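Side-chain contact in putative XRE-family transcriptional regulator (Rhodococcus sp., PDB 2OFY), which probably binds DNA as a helix-turn-helix transcriptional regulator of the XRE family: residues 31-36 against 42-47. Residues are numbered along the deposited sequence; the frame is centred on the assembly and turned at random.
Sequences VTVAFD and ETLRKI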
loop_
_atom_site.group_PDB
_atom_site.type_symbol
_atom_site.label_atom_id
_atom_site.label_comp_id
_atom_site.label_asym_id
_atom_site.label_seq_id
_atom_site.Cartn_x
_atom_site.Cartn_y
_atom_site.Cartn_z
ATOM N N VAL A 31 -1.899 -18.218 11.904
ATOM C CA VAL A 31 -1.652 -17.588 13.204
ATOM C C VAL A 31 -0.232 -17.068 13.214
ATOM O O VAL A 31 0.031 -15.964 13.669
ATOM C CB VAL A 31 -1.799 -18.594 14.361
ATOM C CG1 VAL A 31 -1.366 -17.924 15.677
ATOM C CG2 VAL A 31 -3.245 -19.079 14.428
ATOM N N THR A 32 0.697 -17.876 12.728
ATOM C CA THR A 32 2.070 -17.439 12.759
ATOM C C THR A 32 2.287 -16.185 11.886
ATOM O O THR A 32 2.912 -15.206 12.312
ATOM C CB THR A 32 2.968 -18.556 12.334
ATOM O OG1 THR A 32 2.754 -19.666 13.242
ATOM C CG2 THR A 32 4.378 -18.097 12.378
ATOM N N VAL A 33 1.770 -16.248 10.675
ATOM C CA VAL A 33 1.812 -15.071 9.762
ATOM C C VAL A 33 1.210 -13.818 10.463
ATOM O O VAL A 33 1.855 -12.779 10.522
ATOM C CB VAL A 33 1.189 -15.355 8.390
ATOM C CG1 VAL A 33 1.276 -14.019 7.549
ATOM C CG2 VAL A 33 1.956 -16.480 7.679
ATOM N N ALA A 34 -0.019 -13.935 10.994
ATOM C CA ALA A 34 -0.727 -12.819 11.649
ATOM C C ALA A 34 0.094 -12.291 12.827
ATOM O O ALA A 34 0.330 -11.072 12.952
ATOM C CB ALA A 34 -2.092 -13.293 12.133
ATOM N N PHE A 35 0.611 -13.213 13.667
ATOM C CA PHE A 35 1.441 -12.815 14.820
ATOM C C PHE A 35 2.701 -12.048 14.403
ATOM O O PHE A 35 2.992 -11.002 14.990
ATOM C CB PHE A 35 1.822 -13.999 15.726
ATOM C CG PHE A 35 2.777 -13.624 16.864
ATOM C CD1 PHE A 35 2.342 -12.899 17.995
ATOM C CD2 PHE A 35 4.124 -13.976 16.799
ATOM C CE1 PHE A 35 3.238 -12.553 19.006
ATOM C CE2 PHE A 35 5.023 -13.626 17.815
ATOM C CZ PHE A 35 4.581 -12.920 18.930
ATOM N N ASP A 36 3.447 -12.572 13.425
ATOM C CA ASP A 36 4.705 -11.970 12.993
ATOM C C ASP A 36 4.475 -10.624 12.285
ATOM O O ASP A 36 5.334 -9.750 12.366
ATOM C CB ASP A 36 5.497 -12.921 12.036
ATOM C CG ASP A 36 6.085 -14.149 12.744
ATOM O OD1 ASP A 36 6.036 -14.260 14.004
ATOM O OD2 ASP A 36 6.636 -15.054 12.031
ATOM N N GLU A 42 -8.320 -12.722 11.901
ATOM C CA GLU A 42 -9.470 -12.190 11.184
ATOM C C GLU A 42 -9.083 -11.221 10.072
ATOM O O GLU A 42 -9.584 -11.332 8.962
ATOM C CB GLU A 42 -10.580 -11.606 12.103
ATOM C CG GLU A 42 -11.686 -12.670 12.314
ATOM C CD GLU A 42 -11.834 -13.622 11.101
ATOM O OE1 GLU A 42 -11.822 -14.872 11.297
ATOM O OE2 GLU A 42 -11.889 -13.116 9.938
ATOM N N THR A 43 -8.171 -10.302 10.354
ATOM C CA THR A 43 -7.703 -9.380 9.320
ATOM C C THR A 43 -7.019 -10.120 8.155
ATOM O O THR A 43 -7.336 -9.850 6.977
ATOM C CB THR A 43 -6.878 -8.215 9.966
ATOM O OG1 THR A 43 -7.744 -7.442 10.805
ATOM C CG2 THR A 43 -6.174 -7.383 8.899
ATOM N N LEU A 44 -6.141 -11.077 8.475
ATOM C CA LEU A 44 -5.389 -11.805 7.426
ATOM C C LEU A 44 -6.386 -12.591 6.564
ATOM O O LEU A 44 -6.295 -12.552 5.341
ATOM C CB LEU A 44 -4.403 -12.756 8.072
ATOM C CG LEU A 44 -3.544 -13.482 7.033
ATOM C CD1 LEU A 44 -2.877 -12.515 6.066
ATOM C CD2 LEU A 44 -2.547 -14.388 7.781
ATOM N N ARG A 45 -7.360 -13.237 7.207
ATOM C CA ARG A 45 -8.405 -13.960 6.485
ATOM C C ARG A 45 -9.139 -13.063 5.493
ATOM O O ARG A 45 -9.377 -13.436 4.355
ATOM C CB ARG A 45 -9.418 -14.570 7.468
ATOM C CG ARG A 45 -10.473 -15.433 6.774
ATOM C CD ARG A 45 -11.499 -15.999 7.750
ATOM N NE ARG A 45 -10.906 -16.470 9.003
ATOM C CZ ARG A 45 -10.297 -17.642 9.184
ATOM N NH1 ARG A 45 -10.173 -18.518 8.189
ATOM N NH2 ARG A 45 -9.816 -17.944 10.386
ATOM N N LYS A 46 -9.576 -11.900 5.990
ATOM C CA LYS A 46 -10.284 -10.973 5.151
ATOM C C LYS A 46 -9.382 -10.479 4.051
ATOM O O LYS A 46 -9.830 -10.351 2.912
ATOM C CB LYS A 46 -10.761 -9.810 6.009
ATOM C CG LYS A 46 -11.991 -10.228 6.841
ATOM C CD LYS A 46 -12.405 -9.050 7.759
ATOM C CE LYS A 46 -13.607 -9.494 8.602
ATOM N NZ LYS A 46 -13.883 -8.605 9.768
ATOM N N ILE A 47 -8.112 -10.204 4.363
ATOM C CA ILE A 47 -7.197 -9.763 3.254
ATOM C C ILE A 47 -7.079 -10.894 2.198
ATOM O O ILE A 47 -7.206 -10.661 1.001
ATOM C CB ILE A 47 -5.801 -9.372 3.785
ATOM C CG1 ILE A 47 -5.923 -8.025 4.544
ATOM C CG2 ILE A 47 -4.804 -9.295 2.593
ATOM C CD1 ILE A 47 -4.708 -7.861 5.483
#
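Leu44 lays its CD2 methyl over the branch of Val33, packing helix 41-48 against helix 30-37, the two helices of the helix-turn-helix in this XRE-type all-helical fold. By analogy with the family, helix 41-48 would be the recognition helix, so this contact probably joins it to the first helix of the motif. CD2 is 3.8 Å from Val33 CG1 and 3.9 Å from Val33 CB, so a single methyl settles against one arm of the valine and its branch point. The two side chains meet at about a right angle. In Leu44, chi1 of -177° turns CG anti to the backbone N, and the second torsion extends CD2 anti to CA, which carries this methyl across to Val33. Val33 CG1 is also anti to its own backbone N (chi1 179°), which sets it facing Leu44 CD2, while CG2 lies farther off. Val41, the first residue of helix 41-48, adds to the joint by touching Ala34 and Val31, and Arg25 of helix 8-25 lies against Val33. The backbones come nearest at Ala34 and Leu44, with their CA atoms 6.4 Å apart. All three residues are buried; the side chains that meet are apolar, and Leu44 CD2 also comes within 4.1 Å of the backbone N of Ala34.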